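Local coordinates for putative cytoplasmic protein (Salmonella typhimurium LT2, PDB 2Q02) that is of unknown function but binds zinc in a xylose isomerase-like TIM barrel and may act as an isomerase, at residues Lys35-Asn40 with Ile193-Leu198; Thr69-Tyr74 with Leu137-Gly142; Leu102-Leu107 with Ser163-Leu168. All coordinates share one frame; numbering follows the deposited sequence.

Interaction 1: residues Lys35-Asn40 with Ile193-Leu198. With ZN (zinc ion), chain E.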
# COMPACT_ATOMS: atom_id res chain seq x y z
N LYS A 35 11.84 1.38 -7.11
CA LYS A 35 10.83 1.83 -6.17
C LYS A 35 10.64 0.86 -5.03
O LYS A 35 10.61 -0.35 -5.24
CB LYS A 35 9.48 2.04 -6.88
CG LYS A 35 9.51 3.21 -7.88
CD LYS A 35 8.25 3.32 -8.75
CE LYS A 35 8.28 4.60 -9.55
NZ LYS A 35 9.47 4.54 -10.37
N VAL A 36 10.54 1.40 -3.81
CA VAL A 36 10.18 0.62 -2.62
C VAL A 36 9.22 1.36 -1.73
O VAL A 36 8.98 2.54 -1.91
CB VAL A 36 11.41 0.27 -1.72
CG1 VAL A 36 12.37 -0.63 -2.45
CG2 VAL A 36 12.12 1.56 -1.24
N GLU A 37 8.69 0.64 -0.75
CA GLU A 37 7.93 1.21 0.35
C GLU A 37 8.57 0.74 1.64
O GLU A 37 8.91 -0.45 1.78
CB GLU A 37 6.48 0.70 0.33
CG GLU A 37 5.65 1.13 -0.87
CD GLU A 37 4.21 0.64 -0.75
OE1 GLU A 37 3.95 -0.50 -1.22
OE2 GLU A 37 3.37 1.39 -0.17
N LEU A 38 8.71 1.65 2.60
CA LEU A 38 9.11 1.27 3.96
C LEU A 38 7.88 1.16 4.86
O LEU A 38 6.76 1.45 4.44
CB LEU A 38 10.15 2.26 4.51
CG LEU A 38 11.54 2.26 3.86
CD1 LEU A 38 12.44 3.28 4.51
CD2 LEU A 38 12.20 0.89 3.90
N ARG A 39 8.08 0.71 6.10
CA ARG A 39 6.97 0.39 6.99
C ARG A 39 7.32 0.48 8.50
O ARG A 39 8.43 0.14 8.94
CB ARG A 39 6.46 -1.03 6.73
CG ARG A 39 6.32 -1.48 5.26
CD ARG A 39 5.79 -2.91 5.24
NE ARG A 39 4.55 -2.98 6.01
CZ ARG A 39 3.33 -2.81 5.52
NH1 ARG A 39 3.12 -2.63 4.22
NH2 ARG A 39 2.30 -2.85 6.32
N ASN A 40 6.34 0.89 9.31
CA ASN A 40 6.55 0.98 10.77
C ASN A 40 6.15 -0.31 11.53
O ASN A 40 6.21 -0.33 12.76
CB ASN A 40 5.83 2.19 11.38
CG ASN A 40 4.34 2.01 11.44
OD1 ASN A 40 3.79 1.15 10.74
ND2 ASN A 40 3.67 2.81 12.27
N ILE A 193 -6.57 7.58 -8.03
CA ILE A 193 -5.98 6.40 -7.42
C ILE A 193 -4.47 6.66 -7.44
O ILE A 193 -3.87 6.75 -8.52
CB ILE A 193 -6.30 5.12 -8.24
CG1 ILE A 193 -7.77 4.73 -8.08
CG2 ILE A 193 -5.42 3.93 -7.82
CD1 ILE A 193 -8.21 3.69 -9.09
N GLY A 194 -3.87 6.77 -6.26
CA GLY A 194 -2.46 7.18 -6.18
C GLY A 194 -1.45 6.04 -6.19
O GLY A 194 -0.27 6.24 -6.47
N LEU A 195 -1.92 4.84 -5.83
CA LEU A 195 -1.07 3.67 -5.80
C LEU A 195 -1.93 2.42 -5.80
O LEU A 195 -3.09 2.47 -5.39
CB LEU A 195 -0.22 3.71 -4.56
CG LEU A 195 0.74 2.58 -4.28
CD1 LEU A 195 1.79 2.55 -5.32
CD2 LEU A 195 1.37 2.78 -2.89
N VAL A 196 -1.36 1.31 -6.26
CA VAL A 196 -2.05 0.02 -6.21
C VAL A 196 -1.16 -1.00 -5.50
O VAL A 196 0.04 -1.06 -5.76
CB VAL A 196 -2.45 -0.51 -7.61
CG1 VAL A 196 -3.09 -1.86 -7.52
CG2 VAL A 196 -3.40 0.49 -8.31
N HIS A 197 -1.77 -1.75 -4.57
CA HIS A 197 -1.12 -2.80 -3.82
C HIS A 197 -1.62 -4.16 -4.34
O HIS A 197 -2.84 -4.42 -4.35
CB HIS A 197 -1.43 -2.70 -2.32
CG HIS A 197 -0.55 -1.75 -1.56
ND1 HIS A 197 -0.73 -1.51 -0.22
CD2 HIS A 197 0.49 -0.98 -1.95
CE1 HIS A 197 0.17 -0.63 0.19
NE2 HIS A 197 0.92 -0.29 -0.84
N LEU A 198 -0.67 -5.00 -4.76
CA LEU A 198 -0.95 -6.29 -5.34
C LEU A 198 -0.43 -7.37 -4.38
O LEU A 198 0.60 -7.19 -3.69
CB LEU A 198 -0.28 -6.46 -6.71
CG LEU A 198 -0.54 -5.46 -7.85
CD1 LEU A 198 0.38 -5.76 -9.06
CD2 LEU A 198 -1.99 -5.48 -8.25
ZN ZN E . -2.20 -2.43 1.05

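Interaction 2: residues Thr69-Tyr74 with Leu137-Gly142. With ZN (zinc ion), chain E.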
# COMPACT_ATOMS: atom_id res chain seq x y z
N THR A 69 6.34 5.18 -0.52
CA THR A 69 5.52 5.46 0.66
C THR A 69 6.10 4.91 1.93
O THR A 69 7.03 4.09 1.91
CB THR A 69 4.06 4.89 0.58
OG1 THR A 69 4.05 3.52 1.00
CG2 THR A 69 3.49 4.98 -0.83
N ILE A 70 5.51 5.37 3.03
CA ILE A 70 5.59 4.69 4.30
C ILE A 70 4.21 4.17 4.69
O ILE A 70 3.21 4.84 4.52
CB ILE A 70 6.17 5.63 5.37
CG1 ILE A 70 7.66 5.87 5.03
CG2 ILE A 70 6.00 5.04 6.76
CD1 ILE A 70 8.32 6.89 5.90
N ASN A 71 4.18 2.93 5.15
CA ASN A 71 2.97 2.30 5.71
C ASN A 71 3.18 2.12 7.21
O ASN A 71 4.15 1.46 7.59
CB ASN A 71 2.78 0.88 5.15
CG ASN A 71 2.42 0.87 3.68
OD1 ASN A 71 1.25 0.67 3.34
ND2 ASN A 71 3.42 1.06 2.79
N ALA A 72 2.29 2.63 8.08
CA ALA A 72 1.07 3.39 7.73
C ALA A 72 0.56 3.99 9.02
O ALA A 72 0.95 3.53 10.10
CB ALA A 72 0.00 2.50 7.12
N VAL A 73 -0.29 5.02 8.91
CA VAL A 73 -1.03 5.54 10.04
C VAL A 73 -2.27 4.70 10.28
O VAL A 73 -3.03 4.46 9.34
CB VAL A 73 -1.57 6.93 9.80
CG1 VAL A 73 -2.34 7.41 11.07
CG2 VAL A 73 -0.47 7.88 9.41
N TYR A 74 -2.51 4.31 11.53
CA TYR A 74 -3.76 3.64 11.92
C TYR A 74 -4.18 4.05 13.34
O TYR A 74 -3.33 4.13 14.22
CB TYR A 74 -3.64 2.10 11.79
CG TYR A 74 -4.86 1.35 12.33
CD1 TYR A 74 -5.96 1.09 11.51
CD2 TYR A 74 -4.93 0.92 13.66
CE1 TYR A 74 -7.08 0.45 11.97
CE2 TYR A 74 -6.06 0.28 14.14
CZ TYR A 74 -7.14 0.05 13.28
OH TYR A 74 -8.29 -0.57 13.69
N LEU A 137 -2.11 8.97 1.16
CA LEU A 137 -2.80 7.90 0.47
C LEU A 137 -3.78 7.21 1.44
O LEU A 137 -3.37 6.59 2.44
CB LEU A 137 -1.78 6.89 -0.09
CG LEU A 137 -0.95 7.31 -1.29
CD1 LEU A 137 0.07 6.25 -1.60
CD2 LEU A 137 -1.87 7.57 -2.49
N VAL A 138 -5.08 7.35 1.15
CA VAL A 138 -6.13 6.72 1.95
C VAL A 138 -6.38 5.33 1.41
O VAL A 138 -6.78 5.17 0.25
CB VAL A 138 -7.43 7.52 1.89
CG1 VAL A 138 -8.55 6.77 2.56
CG2 VAL A 138 -7.22 8.92 2.52
N GLU A 139 -6.14 4.32 2.24
CA GLU A 139 -6.34 2.92 1.83
C GLU A 139 -7.56 2.32 2.51
O GLU A 139 -7.49 1.98 3.69
CB GLU A 139 -5.15 2.06 2.21
CG GLU A 139 -5.33 0.57 1.88
CD GLU A 139 -4.02 -0.18 1.89
OE1 GLU A 139 -3.07 0.28 2.55
OE2 GLU A 139 -3.94 -1.24 1.23
N PRO A 140 -8.68 2.21 1.79
CA PRO A 140 -9.79 1.44 2.31
C PRO A 140 -9.42 -0.03 2.60
O PRO A 140 -8.65 -0.65 1.84
CB PRO A 140 -10.85 1.50 1.19
CG PRO A 140 -10.45 2.59 0.29
CD PRO A 140 -8.98 2.82 0.48
N LEU A 141 -9.96 -0.55 3.70
CA LEU A 141 -9.80 -1.94 4.10
C LEU A 141 -11.11 -2.65 3.88
O LEU A 141 -12.16 -2.18 4.33
CB LEU A 141 -9.43 -2.06 5.57
CG LEU A 141 -8.27 -1.20 6.05
CD1 LEU A 141 -8.17 -1.28 7.54
CD2 LEU A 141 -6.98 -1.61 5.40
N GLY A 142 -11.06 -3.78 3.20
CA GLY A 142 -12.27 -4.51 2.79
C GLY A 142 -12.96 -5.33 3.87
O GLY A 142 -14.08 -5.79 3.67
ZN ZN E . -2.20 -2.43 1.05

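Interaction 3: residues Leu102-Leu107 with Ser163-Leu168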
# COMPACT_ATOMS: atom_id res chain seq x y z
N LEU A 102 2.66 9.09 2.70
CA LEU A 102 2.38 8.28 3.87
C LEU A 102 0.96 7.72 3.73
O LEU A 102 0.01 8.43 3.32
CB LEU A 102 2.55 9.07 5.17
CG LEU A 102 2.10 8.51 6.52
CD1 LEU A 102 2.95 7.34 6.93
CD2 LEU A 102 2.17 9.58 7.57
N VAL A 103 0.84 6.44 4.05
CA VAL A 103 -0.43 5.72 3.91
C VAL A 103 -1.30 5.86 5.15
O VAL A 103 -0.81 5.76 6.28
CB VAL A 103 -0.18 4.22 3.66
CG1 VAL A 103 -1.50 3.45 3.62
CG2 VAL A 103 0.59 4.01 2.37
N LEU A 104 -2.60 6.04 4.93
CA LEU A 104 -3.59 6.21 6.00
C LEU A 104 -4.63 5.07 5.97
O LEU A 104 -5.24 4.79 4.92
CB LEU A 104 -4.31 7.55 5.83
CG LEU A 104 -3.42 8.79 5.89
CD1 LEU A 104 -4.11 9.99 5.27
CD2 LEU A 104 -3.03 9.13 7.32
N CYS A 105 -4.81 4.41 7.10
CA CYS A 105 -5.74 3.29 7.20
C CYS A 105 -6.86 3.58 8.17
O CYS A 105 -6.59 4.07 9.28
CB CYS A 105 -5.01 2.04 7.69
SG CYS A 105 -3.91 1.31 6.45
N PRO A 106 -8.10 3.21 7.79
CA PRO A 106 -9.28 3.53 8.60
C PRO A 106 -9.43 2.61 9.79
O PRO A 106 -8.89 1.51 9.77
CB PRO A 106 -10.45 3.27 7.64
CG PRO A 106 -9.95 2.11 6.78
CD PRO A 106 -8.45 2.40 6.61
N LEU A 107 -10.17 3.06 10.79
CA LEU A 107 -10.52 2.22 11.93
C LEU A 107 -11.15 0.91 11.44
O LEU A 107 -11.93 0.89 10.49
CB LEU A 107 -11.48 2.94 12.90
CG LEU A 107 -11.85 2.18 14.18
CD1 LEU A 107 -10.68 2.14 15.18
CD2 LEU A 107 -13.08 2.76 14.85
N SER A 163 -9.47 17.88 -0.40
CA SER A 163 -8.12 17.40 -0.11
C SER A 163 -7.38 16.98 -1.38
O SER A 163 -7.98 16.46 -2.31
CB SER A 163 -8.20 16.21 0.83
OG SER A 163 -7.00 15.44 0.85
N PRO A 164 -6.06 17.16 -1.40
CA PRO A 164 -5.25 16.60 -2.50
C PRO A 164 -4.91 15.11 -2.37
O PRO A 164 -4.26 14.55 -3.25
CB PRO A 164 -3.94 17.39 -2.38
CG PRO A 164 -3.82 17.62 -0.89
CD PRO A 164 -5.22 17.87 -0.42
N PHE A 165 -5.32 14.49 -1.27
CA PHE A 165 -5.09 13.07 -1.05
C PHE A 165 -5.66 12.22 -2.16
O PHE A 165 -6.56 12.66 -2.89
CB PHE A 165 -5.70 12.58 0.28
CG PHE A 165 -4.94 12.99 1.52
CD1 PHE A 165 -3.84 13.87 1.47
CD2 PHE A 165 -5.34 12.51 2.76
CE1 PHE A 165 -3.17 14.24 2.63
CE2 PHE A 165 -4.67 12.87 3.92
CZ PHE A 165 -3.58 13.73 3.86
N LYS A 166 -5.10 11.02 -2.29
CA LYS A 166 -5.58 10.04 -3.26
C LYS A 166 -5.85 8.69 -2.59
O LYS A 166 -5.45 8.43 -1.47
CB LYS A 166 -4.55 9.86 -4.38
CG LYS A 166 -4.51 10.99 -5.41
CD LYS A 166 -3.32 10.83 -6.34
CE LYS A 166 -3.54 11.45 -7.71
NZ LYS A 166 -3.14 12.88 -7.81
N VAL A 167 -6.54 7.82 -3.31
CA VAL A 167 -6.87 6.52 -2.78
C VAL A 167 -5.80 5.50 -3.15
O VAL A 167 -5.26 5.52 -4.27
CB VAL A 167 -8.29 6.06 -3.29
CG1 VAL A 167 -8.46 4.55 -3.22
CG2 VAL A 167 -9.38 6.76 -2.51
N LEU A 168 -5.50 4.62 -2.19
CA LEU A 168 -4.62 3.49 -2.39
C LEU A 168 -5.50 2.24 -2.62
O LEU A 168 -6.18 1.75 -1.70
CB LEU A 168 -3.73 3.33 -1.17
CG LEU A 168 -2.49 2.47 -1.37
CD1 LEU A 168 -1.66 2.48 -0.06
CD2 LEU A 168 -2.85 1.03 -1.84

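Interaction 1: residues Lys35-Asn40 with Ile193-Leu198
Glu37 and His197 face each other across the inside of the barrel, their CA atoms 10.7 Å apart on strands 35-39 and 193-198, which are not neighbours in the sheet, so side chains alone bridge the gap. The two come from opposite directions, Glu37 extended beyond CG to carry its carboxylate across. The imidazole gives its NE2 hydrogen to the carboxylate: NE2 of His197 lies 3.0 Å from OE2 of Glu37. The N-H...O angle is 160°. The oxygen sits only 8° out of the ring plane. The acceptor uses its syn lone pair, although carboxylate and imidazole are turned 50° apart. The same OE2 also takes hydrogen bonds from Thr69 OG1 and Asn71 ND2, so three donors grip this one oxygen and hold the carboxylate in place. A methyl of Leu195, CD2, packs 3.7 Å from OE2 of Glu37, placing one apolar group beside the carboxylate. Through its other nitrogen, ND1, His197 binds the zinc ion at 2.1 Å, alongside Glu139, Asp170 and Glu245. Glu37 is thus a second-shell residue: its bond to NE2 is consistent with ND1 carrying the lone pair for the metal, and should limit rotation of the ring.

Interaction 2: residues Thr69-Tyr74 with Leu137-Gly142
Asn71, whose amide looks across at the carboxylate of Glu139, is joined to the next residue, Ala72, by a cis peptide bond, an uncommon link near the end of a barrel strand. The setting is a xylose isomerase-like TIM barrel: strand 66-73 and strand 135-138 are next-but-one neighbours, with strand 101-104 between them, and no hydrogen bond joins the two segments. The polar approach is loose. Asn71 OD1 stands 4.4 Å from Glu139 OE1, too far for a direct bond, and the ND2 bond to Glu37 is consistent with this orientation of the amide. Deeper in the barrel the contact becomes purely apolar. Here CG2 of Thr69 meets CD1 of Leu137 at 3.7 Å, the two side chains crossing at about a right angle, and Leu195 from strand 193-198 touches both. Thr69 divides its branches between two tasks: with CG2 anti to the carbonyl carbon, the methyl serves the packing while OG1 turns to Glu37. Glu139 swings its chain, CG anti to the backbone N (chi1 177°), into the metal site that Asp170, His197 and Glu245 complete. The carboxylate is monodentate: OE2 of Glu139 binds the zinc ion at 2.1 Å, whereas OE1 of the same carboxylate stays 3.2 Å from the metal.

Interaction 3: residues Leu102-Leu107 with Ser163-Leu168
The ring of Phe165 receives a methyl of Leu104 obliquely, toward its CE2 corner. CD1 of Leu104 is closest to CE2 of Phe165, at 3.2 Å, a tight fit for two carbons. The neighbouring ring atoms, CD2 and CZ of Phe165, stand farther off from that same CD1. The two side chains cross at about a right angle, so the leucine presents the end of one branch instead of lying along the ring. Another aromatic group, Phe129 of helix 115-130, meets the Phe165 ring with the planes about 55° apart, and it also touches Leu104. The second torsion of Phe165 brings CA nearly into the plane of the ring (chi2 7°). Its backbone is held by an ST turn: Ser163 OG accepts from the N of Phe165 at 2.9 Å, and that hydroxyl is hydrogen-bonded in addition to Ser126 OG.

In the TIM barrel, strands 101-104 and 166-170 have strand 135-138 between them, and this contact spans the intervening strand on both of its sides. Leu104 and Phe165 meet on the outside, where helix 115-130 covers them. Val103 and Leu168, with CA atoms 7.9 Å apart, meet on the inside. There CD1 of Leu168 touches both methyls of Val103, CG2 at 3.6 Å and CG1 at 3.8 Å, the side chains again crossing at about a right angle. Leu168 points inward from its strand, and with CG anti to the backbone N (chi1 -163°) its CD1 lies against Val103. Both residues border the metal site: Val103 packs against the zinc ligand Glu139, while the side chain of Leu168 lies, at the nearest atoms, about 4 Å from that of His197 and about 5 Å from the zinc ion.

How the interactions relate
All three contacts cross one closed parallel barrel and take in six successive strands, from 35-39 to 193-198. Interaction 1 spans the interior and encloses the other two along the chain, whereas the segments of interactions 2 and 3 alternate. Centres of interactions 2 and 3 lie about 6 Å apart, those of 1 and 2 about 9 Å, and those of 1 and 3 about 12 Å. Neighbouring strands join them directly: 35-39 lies beside 66-73, 101-104 sits between 66-73 and 135-138, and 166-170 lies beside 193-198. Interactions 1 and 2 each supply one zinc ligand, and interaction 3 adds apolar packing next to that site.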